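Local coordinates for protein VMB-1 (Vibrio alginolyticus, PDB 6JV4) that probably hydrolyses the amide bond of beta-lactam antibiotics as a zinc-dependent, subclass B1 metallo-beta-lactamase, giving substituted beta-amino acids, at residues S77-H82 and D147-W152; C163-L168 and K199-G204. One frame throughout, in Å; residues are numbered along the deposited sequence.

Contact 1: S77-H82 and D147-W152; sequences SAVVTH and DNIVVW. With ZN (zinc ion), chain E.
Thr81 O accepts a hydrogen bond from Ile149 N and a weaker CA-H...O contact from Asn148 in the facing segment. Ile149 N binds it at 3.0 Å, nearly straight at 165° and in the carbonyl plane, while Asn148 CA, one residue earlier, brings its C-H to the same Thr81 O at 3.3 Å. The bond from Ile149 is the single hydrogen bond between the two segments, whose touching parts run 139° apart; around it the contact is made by buried side chains. Ile149 has CG1 between its backbone N and carbonyl carbon (chi1 53°), which lays that branch against the Thr81 backbone; the extended second torsion then carries CD1 on to Val80 O, 3.6 Å away, and to Val79 CG2. Thr81 and Val151 meet at about a right angle through their methyls, CG2 to CG2 at 3.9 Å. The hydroxyl of Thr81 is engaged outside the pair, in a hydrogen bond with Asp53.

At the other end Asp147 brings its carboxylate alongside the backbone of His82, with OD2 3.3 Å from His82 CA. Hydrogen bonds of OD2 with Thr107 and of OD1 with Thr145 fix the rotation of that group, and the imidazole leads away from it. His82 NE2 binds the zinc ion at 2.1 Å; His84 and His144 bind the same ion, and their rings lie steeply inclined to that of His82. The carboxylate thus meets the backbone and CB of a first-shell ligand, and not its ring. Here strand 74-79 of the larger sheet passes into the zinc-binding loop beside strand 150-153 of the smaller one, and His82 opens the HXHXD motif, the zinc-binding signature of the metallo-beta-lactamase fold.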
loop_
_atom_site.group_PDB
_atom_site.type_symbol
_atom_site.label_atom_id
_atom_site.label_comp_id
_atom_site.label_asym_id
_atom_site.label_seq_id
_atom_site.Cartn_x
_atom_site.Cartn_y
_atom_site.Cartn_z
ATOM N N SER A 77 -14.292 2.504 3.677
ATOM C CA SER A 77 -13.765 2.007 2.391
ATOM C C SER A 77 -12.320 1.585 2.576
ATOM O O SER A 77 -11.733 1.919 3.576
ATOM C CB SER A 77 -13.902 3.037 1.306
ATOM O OG SER A 77 -12.983 4.119 1.512
ATOM N N ALA A 78 -11.813 0.846 1.597
ATOM C CA ALA A 78 -10.396 0.467 1.526
ATOM C C ALA A 78 -9.939 0.690 0.097
ATOM O O ALA A 78 -10.732 0.465 -0.858
ATOM C CB ALA A 78 -10.210 -0.958 1.933
ATOM N N VAL A 79 -8.667 1.037 -0.066
ATOM C CA VAL A 79 -8.007 1.053 -1.384
ATOM C C VAL A 79 -6.857 0.051 -1.328
ATOM O O VAL A 79 -6.185 -0.068 -0.270
ATOM C CB VAL A 79 -7.505 2.449 -1.797
ATOM C CG1 VAL A 79 -6.461 3.008 -0.835
ATOM C CG2 VAL A 79 -6.977 2.455 -3.224
ATOM N N VAL A 80 -6.683 -0.720 -2.385
ATOM C CA VAL A 80 -5.581 -1.717 -2.458
ATOM C C VAL A 80 -4.564 -1.213 -3.470
ATOM O O VAL A 80 -4.976 -0.674 -4.524
ATOM C CB VAL A 80 -6.087 -3.137 -2.786
ATOM C CG1 VAL A 80 -7.129 -3.578 -1.772
ATOM C CG2 VAL A 80 -6.606 -3.275 -4.184
ATOM N N THR A 81 -3.288 -1.293 -3.135
ATOM C CA THR A 81 -2.251 -0.568 -3.898
ATOM C C THR A 81 -1.614 -1.454 -4.951
ATOM O O THR A 81 -0.865 -0.876 -5.778
ATOM C CB THR A 81 -1.277 0.152 -2.973
ATOM O OG1 THR A 81 -0.599 -0.776 -2.133
ATOM C CG2 THR A 81 -2.015 1.220 -2.186
ATOM N N HIS A 82 -1.808 -2.772 -4.899
ATOM C CA HIS A 82 -1.477 -3.634 -6.054
ATOM C C HIS A 82 -2.146 -4.988 -5.898
ATOM O O HIS A 82 -2.820 -5.179 -4.901
ATOM C CB HIS A 82 0.007 -3.752 -6.343
ATOM C CG HIS A 82 0.827 -4.556 -5.413
ATOM N ND1 HIS A 82 1.121 -4.122 -4.155
ATOM C CD2 HIS A 82 1.500 -5.722 -5.592
ATOM C CE1 HIS A 82 1.954 -4.986 -3.578
ATOM N NE2 HIS A 82 2.153 -6.007 -4.428
ATOM N N ASP A 147 0.637 -2.551 -12.019
ATOM C CA ASP A 147 -0.536 -1.816 -11.491
ATOM C C ASP A 147 -0.238 -0.958 -10.260
ATOM O O ASP A 147 -1.150 -0.238 -9.827
ATOM C CB ASP A 147 -1.678 -2.780 -11.171
ATOM C CG ASP A 147 -1.308 -3.771 -10.084
ATOM O OD1 ASP A 147 -0.176 -4.256 -10.121
ATOM O OD2 ASP A 147 -2.161 -4.029 -9.240
ATOM N N ASN A 148 0.954 -1.001 -9.697
ATOM C CA ASN A 148 1.209 -0.429 -8.356
ATOM C C ASN A 148 0.822 1.067 -8.320
ATOM O O ASN A 148 1.195 1.820 -9.266
ATOM C CB ASN A 148 2.642 -0.694 -7.867
ATOM C CG ASN A 148 3.766 -0.317 -8.807
ATOM O OD1 ASN A 148 3.616 0.586 -9.703
ATOM N ND2 ASN A 148 4.863 -1.003 -8.656
ATOM N N ILE A 149 0.106 1.486 -7.280
ATOM C CA ILE A 149 -0.191 2.918 -7.012
ATOM C C ILE A 149 0.424 3.339 -5.694
ATOM O O ILE A 149 0.714 2.509 -4.820
ATOM C CB ILE A 149 -1.727 3.142 -6.995
ATOM C CG1 ILE A 149 -2.446 2.198 -6.058
ATOM C CG2 ILE A 149 -2.281 3.037 -8.412
ATOM C CD1 ILE A 149 -3.890 2.585 -5.757
ATOM N N VAL A 150 0.571 4.656 -5.524
ATOM C CA VAL A 150 0.950 5.225 -4.224
ATOM C C VAL A 150 -0.223 6.078 -3.737
ATOM O O VAL A 150 -1.091 6.470 -4.543
ATOM C CB VAL A 150 2.260 6.023 -4.325
ATOM C CG1 VAL A 150 3.410 5.136 -4.801
ATOM C CG2 VAL A 150 2.103 7.277 -5.179
ATOM N N VAL A 151 -0.194 6.368 -2.453
ATOM C CA VAL A 151 -1.284 7.157 -1.845
ATOM C C VAL A 151 -0.641 8.257 -1.027
ATOM O O VAL A 151 0.192 7.953 -0.172
ATOM C CB VAL A 151 -2.233 6.298 -1.013
ATOM C CG1 VAL A 151 -3.411 7.150 -0.539
ATOM C CG2 VAL A 151 -2.699 5.078 -1.802
ATOM N N TRP A 152 -1.025 9.493 -1.313
ATOM C CA TRP A 152 -0.514 10.704 -0.646
ATOM C C TRP A 152 -1.505 11.250 0.355
ATOM O O TRP A 152 -2.660 11.339 0.010
ATOM C CB TRP A 152 -0.239 11.756 -1.717
ATOM C CG TRP A 152 0.218 13.105 -1.241
ATOM C CD1 TRP A 152 -0.402 14.278 -1.560
ATOM C CD2 TRP A 152 1.417 13.470 -0.527
ATOM N NE1 TRP A 152 0.309 15.347 -1.073
ATOM C CE2 TRP A 152 1.421 14.879 -0.416
ATOM C CE3 TRP A 152 2.494 12.767 0.035
ATOM C CZ2 TRP A 152 2.488 15.578 0.153
ATOM C CZ3 TRP A 152 3.513 13.451 0.651
ATOM C CH2 TRP A 152 3.525 14.855 0.706
HETATM ZN ZN ZN E . 3.777 -7.377 -4.499
#

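Contact 2: C163-L168 and K199-G204; sequences CFVKSL and KLVVPG. With ZN (zinc ion), chain F.
Val165 and Val201 approach at about a right angle, each through its CG1, which stand 3.9 Å apart. CG1 is anti to the backbone N in both (chi1 179° in Val165, 176° in Val201), which points each methyl at the other segment. Pro203 adds its CB, which sits 3.3 Å from Val165 O and 4.3 Å from Val165 CG1 and also packs against the backbone between Lys166 and Ser167. Met188 of helix 184-194 and Leu213 and Leu214 of helix 212-226 pack on Val165 as well, burying it.

Cys163 turns the other way. Its CB points away from the strand, and SG, anti to the carbonyl carbon, binds the second zinc ion at 2.4 Å while lying 4.0 Å from Gly204 CA. Asp86 and His205 bind that ion too, and His205 directly follows Gly204 at the end of the strand. No hydrogen bond joins the two segments: apolar and backbone packing holds the loop to the strand, and the shared metal links Cys163 to the residue that follows Gly204.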
loop_
_atom_site.group_PDB
_atom_site.type_symbol
_atom_site.label_atom_id
_atom_site.label_comp_id
_atom_site.label_asym_id
_atom_site.label_seq_id
_atom_site.Cartn_x
_atom_site.Cartn_y
_atom_site.Cartn_z
ATOM N N CYS A 163 4.448 -1.555 -2.183
ATOM C CA CYS A 163 5.584 -2.391 -2.618
ATOM C C CYS A 163 6.393 -1.777 -3.753
ATOM O O CYS A 163 7.460 -2.301 -4.057
ATOM C CB CYS A 163 5.121 -3.798 -2.912
ATOM S SG CYS A 163 4.564 -4.555 -1.357
ATOM N N PHE A 164 5.928 -0.667 -4.340
ATOM C CA PHE A 164 6.698 0.161 -5.275
ATOM C C PHE A 164 7.901 0.798 -4.588
ATOM O O PHE A 164 8.859 1.213 -5.345
ATOM C CB PHE A 164 5.755 1.243 -5.776
ATOM C CG PHE A 164 6.297 2.205 -6.797
ATOM C CD1 PHE A 164 6.523 1.788 -8.098
ATOM C CD2 PHE A 164 6.519 3.531 -6.456
ATOM C CE1 PHE A 164 6.983 2.672 -9.054
ATOM C CE2 PHE A 164 7.053 4.393 -7.402
ATOM C CZ PHE A 164 7.243 3.979 -8.705
ATOM N N VAL A 165 7.867 0.955 -3.268
ATOM C CA VAL A 165 9.003 1.581 -2.520
ATOM C C VAL A 165 9.627 0.529 -1.596
ATOM O O VAL A 165 8.915 -0.103 -0.798
ATOM C CB VAL A 165 8.574 2.835 -1.747
ATOM C CG1 VAL A 165 9.726 3.447 -0.968
ATOM C CG2 VAL A 165 7.912 3.831 -2.698
ATOM N N LYS A 166 10.949 0.369 -1.712
ATOM C CA LYS A 166 11.703 -0.536 -0.815
ATOM C C LYS A 166 12.173 0.261 0.405
ATOM O O LYS A 166 12.282 1.488 0.359
ATOM C CB LYS A 166 12.914 -1.118 -1.558
ATOM C CG LYS A 166 12.600 -1.800 -2.879
ATOM C CD LYS A 166 11.559 -2.909 -2.762
ATOM C CE LYS A 166 12.007 -4.128 -1.991
ATOM N NZ LYS A 166 10.987 -5.211 -2.074
ATOM N N SER A 167 12.510 -0.447 1.459
ATOM C CA SER A 167 13.069 0.201 2.651
ATOM C C SER A 167 14.509 0.606 2.353
ATOM O O SER A 167 15.151 0.068 1.462
ATOM C CB SER A 167 12.993 -0.693 3.864
ATOM O OG SER A 167 13.953 -1.734 3.751
ATOM N N LEU A 168 15.024 1.503 3.164
ATOM C CA LEU A 168 16.391 2.010 2.978
ATOM C C LEU A 168 17.427 0.895 3.092
ATOM O O LEU A 168 18.452 0.955 2.353
ATOM C CB LEU A 168 16.623 3.145 3.969
ATOM C CG LEU A 168 17.885 3.937 3.698
ATOM C CD1 LEU A 168 17.821 4.586 2.306
ATOM C CD2 LEU A 168 18.012 5.005 4.778
ATOM N N LYS A 199 7.311 13.930 3.973
ATOM C CA LYS A 199 8.022 13.889 5.272
ATOM C C LYS A 199 8.255 12.458 5.711
ATOM O O LYS A 199 9.284 12.214 6.357
ATOM C CB LYS A 199 7.258 14.696 6.310
ATOM C CG LYS A 199 7.252 16.180 5.969
ATOM C CD LYS A 199 8.652 16.812 5.869
ATOM C CE LYS A 199 8.613 18.328 5.717
ATOM N NZ LYS A 199 8.263 18.727 4.333
ATOM N N LEU A 200 7.321 11.567 5.420
ATOM C CA LEU A 200 7.408 10.154 5.844
ATOM C C LEU A 200 7.016 9.354 4.620
ATOM O O LEU A 200 6.050 9.745 3.972
ATOM C CB LEU A 200 6.421 9.904 6.978
ATOM C CG LEU A 200 6.508 8.546 7.677
ATOM C CD1 LEU A 200 7.842 8.359 8.371
ATOM C CD2 LEU A 200 5.382 8.467 8.692
ATOM N N VAL A 201 7.818 8.376 4.289
ATOM C CA VAL A 201 7.524 7.438 3.190
ATOM C C VAL A 201 7.379 6.042 3.803
ATOM O O VAL A 201 8.256 5.616 4.589
ATOM C CB VAL A 201 8.638 7.479 2.134
ATOM C CG1 VAL A 201 8.374 6.429 1.058
ATOM C CG2 VAL A 201 8.794 8.865 1.548
ATOM N N VAL A 202 6.214 5.433 3.594
ATOM C CA VAL A 202 5.943 4.087 4.136
ATOM C C VAL A 202 6.167 3.078 3.022
ATOM O O VAL A 202 5.401 3.084 2.048
ATOM C CB VAL A 202 4.512 4.007 4.701
ATOM C CG1 VAL A 202 4.246 2.627 5.249
ATOM C CG2 VAL A 202 4.256 5.074 5.758
ATOM N N PRO A 203 7.201 2.221 3.118
ATOM C CA PRO A 203 7.387 1.147 2.165
ATOM C C PRO A 203 6.438 0.003 2.501
ATOM O O PRO A 203 5.948 -0.119 3.606
ATOM C CB PRO A 203 8.836 0.772 2.331
ATOM C CG PRO A 203 9.039 0.916 3.839
ATOM C CD PRO A 203 8.211 2.132 4.203
ATOM N N GLY A 204 6.168 -0.816 1.480
ATOM C CA GLY A 204 5.318 -2.002 1.648
ATOM C C GLY A 204 5.884 -2.977 2.653
ATOM O O GLY A 204 5.082 -3.674 3.337
HETATM ZN ZN ZN F . 5.034 -6.840 -1.097
#

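From the N terminus, residues 77-82 leave strand 74-79, and the chain runs through 64 residues, including His84, Asp86 and His144, before 147-152 closes contact 1. Contact 2 follows in series: 163-168 opens it after strand 158-162, and 199-204 closes it 30 residues later, beyond helix 184-194. The two loops neither nest nor cross. Contact 1 ties the larger sheet to the smaller one; contact 2 fastens a loop to an outermost strand of the latter. They meet where the two zinc ions lie, His82 CE1 being 3.4 Å from Cys163 CB, and again where Val150 packs on Phe164.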